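Putative molybdenum carrier protein (Syntrophus aciditrophicus SB, PDB 3IMK) is of unknown function but belongs to the circularly permuted YpsA-like SLOG family and may bind or carry molybdenum. Local coordinates at residues A[35-40]-A[71-76]; A[19-24]-A[51-56]; A[121-124]-A[128-131]. All coordinates share one frame; numbering follows the deposited sequence. Where two conformers were deposited one is given.

Contact 1: residues A[35-40]-A[71-76]; sequences GGWVPK and VLDSDG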
ATOM      1  N   GLY A  35      -4.156  -5.663  -7.797  1.00 12.41           N
ATOM      2  CA  GLY A  35      -3.210  -5.593  -8.875  1.00 11.91           C
ATOM      3  C   GLY A  35      -1.982  -4.833  -8.422  1.00 10.50           C
ATOM      4  O   GLY A  35      -1.714  -4.704  -7.232  1.00 10.86           O
ATOM      5  N   GLY A  36      -1.252  -4.303  -9.403  1.00 12.45           N
ATOM      6  CA  GLY A  36      -0.089  -3.487  -9.092  1.00 11.56           C
ATOM      7  C   GLY A  36       1.003  -3.658 -10.114  1.00 12.18           C
ATOM      8  O   GLY A  36       1.153  -4.705 -10.755  1.00 14.92           O
ATOM      9  N   TRP A  37       1.807  -2.638 -10.223  1.00 10.70           N
ATOM     10  CA  TRP A  37       2.971  -2.633 -11.092  1.00 11.79           C
ATOM     11  C   TRP A  37       4.196  -3.075 -10.322  1.00  9.95           C
ATOM     12  O   TRP A  37       4.472  -2.602  -9.233  1.00 10.72           O
ATOM     13  CB  TRP A  37       3.194  -1.224 -11.602  1.00 11.82           C
ATOM     14  CG  TRP A  37       2.081  -0.792 -12.506  1.00 11.78           C
ATOM     15  CD1 TRP A  37       0.987  -0.027 -12.161  1.00 12.20           C
ATOM     16  CD2 TRP A  37       1.922  -1.103 -13.897  1.00 12.75           C
ATOM     17  NE1 TRP A  37       0.154   0.179 -13.277  1.00 12.79           N
ATOM     18  CE2 TRP A  37       0.728  -0.461 -14.352  1.00 13.90           C
ATOM     19  CE3 TRP A  37       2.711  -1.791 -14.814  1.00 13.56           C
ATOM     20  CZ2 TRP A  37       0.305  -0.538 -15.682  1.00 13.85           C
ATOM     21  CZ3 TRP A  37       2.266  -1.903 -16.124  1.00 13.15           C
ATOM     22  CH2 TRP A  37       1.079  -1.290 -16.539  1.00 14.20           C
ATOM     23  N   VAL A  38       4.947  -3.991 -10.920  1.00 10.49           N
ATOM     24  CA  VAL A  38       6.185  -4.522 -10.382  1.00 10.86           C
ATOM     25  C   VAL A  38       7.309  -4.248 -11.383  1.00 10.83           C
ATOM     26  O   VAL A  38       7.044  -4.003 -12.565  1.00 10.87           O
ATOM     27  CB  VAL A  38       6.042  -6.064 -10.073  1.00 10.20           C
ATOM     28  CG1 VAL A  38       4.976  -6.282  -8.989  1.00 11.84           C
ATOM     29  CG2 VAL A  38       5.755  -6.895 -11.307  1.00 11.63           C
ATOM     30  N   PRO A  39       8.571  -4.328 -10.938  1.00 10.92           N
ATOM     31  CA  PRO A  39       9.662  -4.193 -11.931  1.00 10.05           C
ATOM     32  C   PRO A  39       9.604  -5.255 -13.006  1.00 11.43           C
ATOM     33  O   PRO A  39       9.127  -6.345 -12.746  1.00 10.48           O
ATOM     34  CB  PRO A  39      10.933  -4.357 -11.073  1.00  9.96           C
ATOM     35  CG  PRO A  39      10.482  -4.050  -9.651  1.00 11.66           C
ATOM     36  CD  PRO A  39       9.092  -4.595  -9.591  1.00 11.78           C
ATOM     37  N   LYS A  40      10.172  -4.974 -14.185  1.00 11.24           N
ATOM     38  CA  LYS A  40      10.433  -6.037 -15.137  1.00 12.89           C
ATOM     39  C   LYS A  40      11.105  -7.204 -14.412  1.00 11.84           C
ATOM     40  O   LYS A  40      11.983  -6.999 -13.591  1.00 12.31           O
ATOM     41  CB  LYS A  40      11.304  -5.529 -16.275  1.00 13.40           C
ATOM     42  CG  LYS A  40      11.451  -6.511 -17.401  1.00 18.77           C
ATOM     43  CD  LYS A  40      12.417  -5.983 -18.459  1.00 19.18           C
ATOM     44  CE  LYS A  40      13.902  -5.993 -18.026  1.00 20.31           C
ATOM     45  NZ  LYS A  40      14.807  -5.700 -19.194  1.00 26.63           N
ATOM     46  N   VAL A  71       1.499   4.992  -7.641  1.00  9.75           N
ATOM     47  CA  VAL A  71       0.933   6.277  -7.173  1.00 11.35           C
ATOM     48  C   VAL A  71       0.024   6.887  -8.233  1.00 11.02           C
ATOM     49  O   VAL A  71      -1.047   7.424  -7.907  1.00 11.35           O
ATOM     50  CB  VAL A  71       2.066   7.274  -6.731  1.00 11.31           C
ATOM     51  CG1 VAL A  71       1.537   8.715  -6.494  1.00 13.81           C
ATOM     52  CG2 VAL A  71       2.795   6.780  -5.468  1.00 11.47           C
ATOM     53  N   LEU A  72       0.454   6.816  -9.480  1.00 10.51           N
ATOM     54  CA  LEU A  72      -0.283   7.449 -10.575  1.00 12.06           C
ATOM     55  C   LEU A  72      -1.526   6.649 -10.951  1.00 13.26           C
ATOM     56  O   LEU A  72      -2.523   7.246 -11.391  1.00 15.58           O
ATOM     57  CB  LEU A  72       0.602   7.623 -11.799  1.00 11.99           C
ATOM     58  CG  LEU A  72       1.609   8.747 -11.701  1.00 14.42           C
ATOM     59  CD1 LEU A  72       2.690   8.645 -12.809  1.00 15.98           C
ATOM     60  CD2 LEU A  72       0.906  10.102 -11.782  1.00 16.62           C
ATOM     61  N   ASP A  73      -1.480   5.316 -10.823  1.00 11.19           N
ATOM     62  CA  ASP A  73      -2.548   4.474 -11.317  1.00 12.22           C
ATOM     63  C   ASP A  73      -3.499   4.012 -10.178  1.00 13.95           C
ATOM     64  O   ASP A  73      -3.968   2.854 -10.192  1.00 14.99           O
ATOM     65  CB  ASP A  73      -1.904   3.267 -12.007  1.00 12.95           C
ATOM     66  CG  ASP A  73      -2.781   2.600 -13.053  1.00 16.67           C
ATOM     67  OD1 ASP A  73      -3.838   3.157 -13.431  1.00 17.20           O
ATOM     68  OD2 ASP A  73      -2.404   1.480 -13.512  1.00 17.88           O
ATOM     69  N   SER A  74      -3.755   4.904  -9.218  1.00 10.48           N
ATOM     70  CA  SER A  74      -4.701   4.664  -8.125  1.00 11.79           C
ATOM     71  C   SER A  74      -5.348   5.950  -7.733  1.00 11.10           C
ATOM     72  O   SER A  74      -4.939   7.034  -8.190  1.00 12.71           O
ATOM     73  CB  SER A  74      -3.980   4.046  -6.925  1.00 11.91           C
ATOM     74  OG  SER A  74      -2.867   4.821  -6.495  1.00 12.08           O
ATOM     75  N   ASP A  75      -6.363   5.869  -6.868  1.00 10.46           N
ATOM     76  CA  ASP A  75      -7.053   7.057  -6.403  1.00 10.56           C
ATOM     77  C   ASP A  75      -6.345   7.750  -5.228  1.00 13.75           C
ATOM     78  O   ASP A  75      -6.517   8.967  -5.048  1.00 12.70           O
ATOM     79  CB  ASP A  75      -8.449   6.701  -5.956  1.00  9.33           C
ATOM     80  CG  ASP A  75      -9.341   6.255  -7.080  1.00 13.37           C
ATOM     81  OD1 ASP A  75      -9.155   6.684  -8.257  1.00 14.35           O
ATOM     82  OD2 ASP A  75     -10.263   5.438  -6.803  1.00 12.05           O
ATOM     83  N   GLY A  76      -5.560   7.007  -4.470  1.00 11.52           N
ATOM     84  CA  GLY A  76      -4.824   7.526  -3.350  1.00 11.14           C
ATOM     85  C   GLY A  76      -3.843   6.495  -2.889  1.00 11.29           C
ATOM     86  O   GLY A  76      -3.972   5.328  -3.205  1.00 11.29           O
TER
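With CG anti to its carbonyl carbon (chi1 -67°), W37 carries its indole off strand 34-38 toward the end of helix 63-72, where D73 turns its carboxylate to meet it, CG anti to the backbone N. The pair joins the parallel beta sheet of a SLOG-family alpha/beta fold to the end of a helix: W37 sits on the strand next to the outermost strand 56-57, and D73 is the first residue past the helix to abandon helical backbone angles, just before strand 76-81. A single side-chain hydrogen bond makes the contact. W37 NE1 donates to D73 OD2 over 2.9 Å, and the N-H points almost straight at the oxygen (171°). The acceptor lies in the indole plane, at the ring edge, and offers its anti lone pair, the one turned away from OD1; the carboxylate plane is tilted 36° from the ring. With D73 taking up the N-H at its edge, the indole is likely to be restrained from swinging about its CB-CG bond.

The pair lies at the surface and lines a pocket in which a polyether is bound, together with M58, P59, K69 and L72; the ligand probably came from the crystallisation liquor. K69, one turn before D73, makes a cation-pi contact with the W37 ring, and N70 OD1 accepts the W37 backbone N-H, so two residues of the helix's last turn and the one just past it meet the tryptophan. Apart from NE1, the ring atom closest to D73 OD2 is W37 CE2, at 3.8 Å.

Contact 2: residues A[19-24]-A[51-56]; sequences ADRAAL and ETYQLQ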
ATOM      1  N   ALA A  19       5.108  -4.234   3.652  1.00 11.87           N
ATOM      2  CA  ALA A  19       3.802  -3.616   3.481  1.00 10.81           C
ATOM      3  C   ALA A  19       3.122  -4.000   2.158  1.00  9.87           C
ATOM      4  O   ALA A  19       1.925  -4.323   2.142  1.00 11.43           O
ATOM      5  CB  ALA A  19       3.923  -2.052   3.560  1.00 12.03           C
ATOM      6  N   ASP A  20       3.867  -3.939   1.046  1.00 10.49           N
ATOM      7  CA  ASP A  20       3.243  -4.232  -0.261  1.00 10.83           C
ATOM      8  C   ASP A  20       2.612  -5.646  -0.248  1.00 10.81           C
ATOM      9  O   ASP A  20       1.533  -5.884  -0.845  1.00  9.81           O
ATOM     10  CB  ASP A  20       4.274  -4.221  -1.391  1.00 10.39           C
ATOM     11  CG  ASP A  20       4.723  -2.862  -1.876  1.00 13.17           C
ATOM     12  OD1 ASP A  20       4.280  -1.819  -1.383  1.00 12.44           O
ATOM     13  OD2 ASP A  20       5.567  -2.904  -2.817  1.00 11.92           O
ATOM     14  N   ARG A  21       3.359  -6.617   0.266  1.00  9.96           N
ATOM     15  CA  ARG A  21       2.954  -8.024   0.216  1.00 10.37           C
ATOM     16  C   ARG A  21       1.758  -8.275   1.134  1.00  9.75           C
ATOM     17  O   ARG A  21       0.777  -8.966   0.752  1.00 11.08           O
ATOM     18  CB  ARG A  21       4.139  -8.930   0.539  1.00 11.45           C
ATOM     19  CG  ARG A  21       3.932 -10.385   0.059  1.00 10.88           C
ATOM     20  CD  ARG A  21       4.006 -10.518  -1.494  1.00 11.23           C
ATOM     21  NE  ARG A  21       5.282 -10.105  -2.084  1.00 11.51           N
ATOM     22  CZ  ARG A  21       6.371 -10.860  -2.146  1.00 14.16           C
ATOM     23  NH1 ARG A  21       6.362 -12.094  -1.672  1.00 11.51           N
ATOM     24  NH2 ARG A  21       7.488 -10.386  -2.691  1.00 11.91           N
ATOM     25  N   ALA A  22       1.764  -7.633   2.315  1.00 10.91           N
ATOM     26  CA  ALA A  22       0.617  -7.702   3.185  1.00  9.72           C
ATOM     27  C   ALA A  22      -0.626  -7.133   2.515  1.00  9.33           C
ATOM     28  O   ALA A  22      -1.748  -7.665   2.682  1.00 11.85           O
ATOM     29  CB  ALA A  22       0.875  -6.979   4.538  1.00 11.59           C
ATOM     30  N   ALA A  23      -0.484  -6.024   1.808  1.00  9.29           N
ATOM     31  CA  ALA A  23      -1.647  -5.508   1.122  1.00 10.00           C
ATOM     32  C   ALA A  23      -2.300  -6.502   0.184  1.00 10.21           C
ATOM     33  O   ALA A  23      -3.538  -6.648   0.146  1.00 10.73           O
ATOM     34  CB  ALA A  23      -1.249  -4.206   0.357  1.00 11.69           C
ATOM     35  N   LEU A  24      -1.470  -7.195  -0.607  1.00  9.31           N
ATOM     36  CA  LEU A  24      -1.981  -8.164  -1.564  1.00 10.91           C
ATOM     37  C   LEU A  24      -2.590  -9.391  -0.861  1.00 10.38           C
ATOM     38  O   LEU A  24      -3.647  -9.866  -1.240  1.00 10.95           O
ATOM     39  CB  LEU A  24      -0.869  -8.599  -2.537  1.00 11.54           C
ATOM     40  CG  LEU A  24      -0.227  -7.468  -3.350  1.00 11.55           C
ATOM     41  CD1 LEU A  24       0.898  -8.033  -4.286  1.00 13.53           C
ATOM     42  CD2 LEU A  24      -1.253  -6.671  -4.180  1.00 14.96           C
ATOM     43  N   GLU A  51       4.200 -16.368  -8.697  1.00 17.81           N
ATOM     44  CA  GLU A  51       3.307 -16.267  -9.833  1.00 16.72           C
ATOM     45  C   GLU A  51       1.816 -16.288  -9.459  1.00 14.84           C
ATOM     46  O   GLU A  51       0.978 -15.921 -10.265  1.00 19.12           O
ATOM     47  CB  GLU A  51       3.629 -17.372 -10.829  1.00 20.82           C
ATOM     48  CG  GLU A  51       5.037 -17.215 -11.415  1.00 26.76           C
ATOM     49  CD  GLU A  51       5.182 -16.152 -12.531  1.00 33.79           C
ATOM     50  OE1 GLU A  51       4.291 -15.284 -12.740  1.00 32.94           O
ATOM     51  OE2 GLU A  51       6.228 -16.209 -13.224  1.00 37.84           O
ATOM     52  N   THR A  52       1.506 -16.719  -8.253  1.00 16.98           N
ATOM     53  CA  THR A  52       0.122 -16.736  -7.818  1.00 18.18           C
ATOM     54  C   THR A  52      -0.461 -15.309  -7.762  1.00 18.00           C
ATOM     55  O   THR A  52      -1.671 -15.119  -7.885  1.00 17.81           O
ATOM     56  CB  THR A  52      -0.004 -17.416  -6.477  1.00 18.76           C
ATOM     57  OG1 THR A  52       1.012 -16.909  -5.601  1.00 28.16           O
ATOM     58  CG2 THR A  52       0.194 -18.929  -6.631  1.00 25.19           C
ATOM     59  N   TYR A  53       0.388 -14.304  -7.588  1.00 13.95           N
ATOM     60  CA  TYR A  53      -0.074 -12.913  -7.586  1.00 12.33           C
ATOM     61  C   TYR A  53      -0.187 -12.370  -9.021  1.00 12.65           C
ATOM     62  O   TYR A  53       0.800 -12.365  -9.772  1.00 12.30           O
ATOM     63  CB  TYR A  53       0.905 -12.020  -6.827  1.00 13.28           C
ATOM     64  CG  TYR A  53       1.099 -12.370  -5.364  1.00 11.99           C
ATOM     65  CD1 TYR A  53       0.200 -11.952  -4.395  1.00 11.57           C
ATOM     66  CD2 TYR A  53       2.188 -13.140  -4.957  1.00 13.14           C
ATOM     67  CE1 TYR A  53       0.385 -12.285  -3.033  1.00 12.77           C
ATOM     68  CE2 TYR A  53       2.369 -13.445  -3.630  1.00 12.75           C
ATOM     69  CZ  TYR A  53       1.477 -13.013  -2.673  1.00 11.94           C
ATOM     70  OH  TYR A  53       1.675 -13.341  -1.364  1.00 13.79           O
ATOM     71  N   GLN A  54      -1.396 -11.920  -9.374  1.00 12.78           N
ATOM     72  CA  GLN A  54      -1.666 -11.376 -10.697  1.00 13.04           C
ATOM     73  C   GLN A  54      -1.249  -9.909 -10.729  1.00 12.94           C
ATOM     74  O   GLN A  54      -1.962  -9.053 -10.167  1.00 13.81           O
ATOM     75  CB  GLN A  54      -3.150 -11.571 -11.059  1.00 15.08           C
ATOM     76  CG  GLN A  54      -3.593 -13.038 -11.026  1.00 19.69           C
ATOM     77  CD  GLN A  54      -2.793 -13.913 -11.979  1.00 31.78           C
ATOM     78  OE1 GLN A  54      -2.838 -13.718 -13.198  1.00 39.74           O
ATOM     79  NE2 GLN A  54      -2.040 -14.879 -11.428  1.00 41.34           N
ATOM     80  N   LEU A  55      -0.053  -9.654 -11.263  1.00 12.07           N
ATOM     81  CA  LEU A  55       0.550  -8.302 -11.276  1.00 10.38           C
ATOM     82  C   LEU A  55       1.054  -7.950 -12.643  1.00 11.78           C
ATOM     83  O   LEU A  55       1.139  -8.824 -13.511  1.00 15.91           O
ATOM     84  CB  LEU A  55       1.669  -8.193 -10.242  1.00 10.37           C
ATOM     85  CG  LEU A  55       1.221  -8.576  -8.816  1.00 12.07           C
ATOM     86  CD1 LEU A  55       2.394  -8.731  -7.931  1.00 13.06           C
ATOM     87  CD2 LEU A  55       0.340  -7.480  -8.197  1.00 14.04           C
ATOM     88  N   GLN A  56       1.404  -6.680 -12.852  1.00 10.84           N
ATOM     89  CA  GLN A  56       1.788  -6.223 -14.190  1.00 13.08           C
ATOM     90  C   GLN A  56       3.230  -5.717 -14.175  1.00 11.73           C
ATOM     91  O   GLN A  56       3.608  -4.902 -13.340  1.00 13.28           O
ATOM     92  CB  GLN A  56       0.834  -5.085 -14.580  1.00 18.30           C
ATOM     93  CG  GLN A  56      -0.711  -5.491 -14.613  1.00 21.27           C
ATOM     94  CD  GLN A  56      -1.453  -5.745 -13.225  1.00 33.94           C
ATOM     95  OE1 GLN A  56      -1.469  -4.894 -12.339  1.00 28.40           O
ATOM     96  NE2 GLN A  56      -2.131  -6.905 -13.110  1.00 31.43           N
TER
HETATM   97  O   HOH W   1       4.324 -13.897  -0.516  1.00 15.72           O
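Y53 and R21 meet where the phenol end of the tyrosine lies across the arginine's aliphatic chain. Y53, its CG anti to the carbonyl carbon (chi1 -61°), extends its ring to the helix. R21 starts with CG anti to the backbone N (chi1 -161°), then bends at chi2 and chi3, which brings its CD within 3.7 Å of Y53 OH while the guanidinium stands 56° from the ring plane. One water bridges the polar ends: it lies at the guanidinium edge, accepts from R21 NH1 at 3.0 Å and donates to Y53 OH at 2.8 Å. The hydroxyl is also hydrogen-bonded to D25 OD1, and R21 NH2 to the carbonyl of G15. Helix 19-29, which links strands 10-12 and 34-38 of the parallel sheet in a beta-alpha-beta crossover, is thereby covered by the loop leading into strand 56-57. Further along the helix L24 sets CB 3.9 Å from Y53 CE1, its chain slanting past the ring. A leucine in place of Y53 would probably leave the bridging water and D25 without their hydroxyl partner and open a gap beside the R21 methylenes. L24 and L55 reach toward one another tip to tip, L24 CD1 lying 4.0 Å from L55 CD2.

Contact 3: residues A[121-124]-A[128-131]; sequences NSWT and HIQV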
ATOM      1  N   ASN A 121     -10.383   5.350   7.443  1.00 10.28           N
ATOM      2  CA  ASN A 121     -11.805   5.409   7.058  1.00 10.94           C
ATOM      3  C   ASN A 121     -12.205   6.853   6.692  1.00 11.57           C
ATOM      4  O   ASN A 121     -12.856   7.080   5.660  1.00 11.16           O
ATOM      5  CB  ASN A 121     -12.651   4.818   8.190  1.00 10.97           C
ATOM      6  CG  ASN A 121     -14.129   4.879   7.935  1.00 16.90           C
ATOM      7  OD1 ASN A 121     -14.722   5.953   8.036  1.00 17.50           O
ATOM      8  ND2 ASN A 121     -14.739   3.733   7.668  1.00 23.62           N
ATOM      9  N   SER A 122     -11.876   7.825   7.531  1.00  9.93           N
ATOM     10  CA  SER A 122     -12.251   9.202   7.264  1.00 10.17           C
ATOM     11  C   SER A 122     -11.617   9.681   5.937  1.00 11.34           C
ATOM     12  O   SER A 122     -12.254  10.342   5.099  1.00 10.71           O
ATOM     13  CB  SER A 122     -11.775  10.059   8.427  1.00 11.32           C
ATOM     14  OG  SER A 122     -12.475   9.723   9.617  1.00 11.36           O
ATOM     15  N   TRP A 123     -10.349   9.316   5.717  1.00 10.75           N
ATOM     16  CA  TRP A 123      -9.607   9.775   4.570  1.00 11.84           C
ATOM     17  C   TRP A 123     -10.133   9.144   3.272  1.00 10.76           C
ATOM     18  O   TRP A 123     -10.300   9.798   2.245  1.00 11.68           O
ATOM     19  CB  TRP A 123      -8.100   9.466   4.783  1.00 11.26           C
ATOM     20  CG  TRP A 123      -7.179   9.647   3.599  1.00  9.63           C
ATOM     21  CD1 TRP A 123      -6.700  10.807   3.109  1.00 11.54           C
ATOM     22  CD2 TRP A 123      -6.592   8.605   2.834  1.00 10.79           C
ATOM     23  NE1 TRP A 123      -5.853  10.562   2.050  1.00 13.40           N
ATOM     24  CE2 TRP A 123      -5.767   9.200   1.873  1.00 11.88           C
ATOM     25  CE3 TRP A 123      -6.667   7.211   2.888  1.00 11.65           C
ATOM     26  CZ2 TRP A 123      -5.054   8.463   0.953  1.00 12.53           C
ATOM     27  CZ3 TRP A 123      -5.936   6.467   1.972  1.00 14.26           C
ATOM     28  CH2 TRP A 123      -5.175   7.099   1.003  1.00 13.01           C
ATOM     29  N   THR A 124     -10.300   7.823   3.293  1.00 11.02           N
ATOM     30  CA  THR A 124     -10.798   7.122   2.077  1.00 10.25           C
ATOM     31  C   THR A 124     -12.185   7.608   1.704  1.00  9.98           C
ATOM     32  O   THR A 124     -12.483   7.860   0.525  1.00 12.50           O
ATOM     33  CB  THR A 124     -10.791   5.573   2.198  1.00 11.88           C
ATOM     34  OG1 THR A 124     -11.518   5.151   3.350  1.00 13.26           O
ATOM     35  CG2 THR A 124      -9.378   5.025   2.194  1.00 13.81           C
ATOM     36  N   HIS A 128     -13.126   9.919  -1.630  0.50 11.43           N
ATOM     37  CA  HIS A 128     -13.722   8.952  -2.565  0.50 12.82           C
ATOM     38  C   HIS A 128     -12.705   7.987  -3.165  0.50 14.21           C
ATOM     39  O   HIS A 128     -12.756   7.675  -4.357  0.50 14.50           O
ATOM     40  CB  HIS A 128     -14.551   9.655  -3.647  0.50 14.35           C
ATOM     41  CG  HIS A 128     -15.782  10.291  -3.109  0.50 11.52           C
ATOM     42  ND1 HIS A 128     -16.984   9.626  -3.026  0.50 17.71           N
ATOM     43  CD2 HIS A 128     -16.004  11.541  -2.650  0.50 12.37           C
ATOM     44  CE1 HIS A 128     -17.891  10.431  -2.508  0.50 11.98           C
ATOM     45  NE2 HIS A 128     -17.325  11.600  -2.270  0.50 16.74           N
ATOM     46  N   ILE A 129     -11.799   7.491  -2.321  1.00 12.23           N
ATOM     47  CA  ILE A 129     -10.747   6.594  -2.759  1.00 12.66           C
ATOM     48  C   ILE A 129     -11.339   5.205  -2.892  1.00 15.69           C
ATOM     49  O   ILE A 129     -11.822   4.641  -1.912  1.00 16.45           O
ATOM     50  CB  ILE A 129      -9.597   6.599  -1.759  1.00 12.23           C
ATOM     51  CG1 ILE A 129      -8.884   7.955  -1.853  1.00 15.46           C
ATOM     52  CG2 ILE A 129      -8.601   5.422  -2.078  1.00 15.53           C
ATOM     53  CD1 ILE A 129      -8.057   8.294  -0.635  1.00 19.36           C
ATOM     54  N   GLN A 130     -11.302   4.655  -4.115  1.00 11.00           N
ATOM     55  CA  GLN A 130     -11.774   3.291  -4.355  1.00 11.08           C
ATOM     56  C   GLN A 130     -10.677   2.316  -4.763  1.00 11.12           C
ATOM     57  O   GLN A 130     -10.696   1.154  -4.365  1.00 11.45           O
ATOM     58  CB  GLN A 130     -12.883   3.338  -5.409  1.00 11.03           C
ATOM     59  CG  GLN A 130     -14.157   4.117  -5.000  1.00 12.82           C
ATOM     60  CD  GLN A 130     -15.338   3.952  -5.976  1.00 11.26           C
ATOM     61  OE1 GLN A 130     -15.229   3.327  -7.018  1.00 14.70           O
ATOM     62  NE2 GLN A 130     -16.442   4.545  -5.626  1.00 17.70           N
ATOM     63  N   VAL A 131      -9.732   2.777  -5.589  1.00 10.65           N
ATOM     64  CA  VAL A 131      -8.531   2.043  -5.945  1.00 10.31           C
ATOM     65  C   VAL A 131      -7.427   2.582  -5.045  1.00 10.93           C
ATOM     66  O   VAL A 131      -7.026   3.778  -5.173  1.00 10.87           O
ATOM     67  CB  VAL A 131      -8.162   2.208  -7.414  1.00 12.51           C
ATOM     68  CG1 VAL A 131      -6.867   1.438  -7.720  1.00 12.73           C
ATOM     69  CG2 VAL A 131      -9.329   1.724  -8.359  1.00 13.22           C
TER
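T124 O accepts the backbone N-H of I129 at 3.0 Å, a fairly straight bond (161°) that lies in the carbonyl plane and reaches five residues along the chain. H128 N is equally near T124 O, but its angle is poor; that N-H pairs instead with V125 O. H128 itself has positive phi, and this turn of the backbone takes the chain off the end of helix 113-126 and folds I129 back against the last turns.

I129 then packs on W123. Its CG1 branch stands anti to the carbonyl carbon (chi1 -70°) and runs on extended, so that the terminal methyl CD1 rests over one face of the indole. CD1 is 3.4 Å from the centroid of the six-membered ring and 12° off its normal, a CH-pi contact made from directly above the benzo half. The nearest ring atom is CZ2, also 3.4 Å from I129 CD1, which marks a close fit. W123 reaches beneath the isoleucine with its CG anti to the backbone N. Beside the ring, the CB atoms of T124 and I129 are 4.3 Å apart, while T124 OG1 turns back to the carbonyl of I120.

P102 touches both W123 and I129, adding the loop before strand 103-107 to this apolar cluster. Past I129 the chain runs into strand 131-135, and at its entry Q130 N and V131 N both bond to D75 OD2. The T124-I129 and V125-H128 pairs, with H128 as the C-prime residue, form a Schellman motif that ends the helix.

From the N terminus, the chain first passes helix 19-29, the helical side of contact 2, then strand 34-38, where contact 1 opens. Contact 2 closes when the loop at 51-56 returns to the helix, and contact 1 only later, after helix 63-72; the two loops therefore cross. They also touch: the backbones of G36 and V38 pair with Q56, joining strand 34-38 to strand 56-57. Contact 3 follows in series, a short closure between helix 113-126 and the entry to strand 131-135. It reaches contact 1 through D75, whose N meets V131 O, linking neighbouring strands 76-81 and 131-135. Contacts 2 and 3 do not touch, their centres about 20 Å apart.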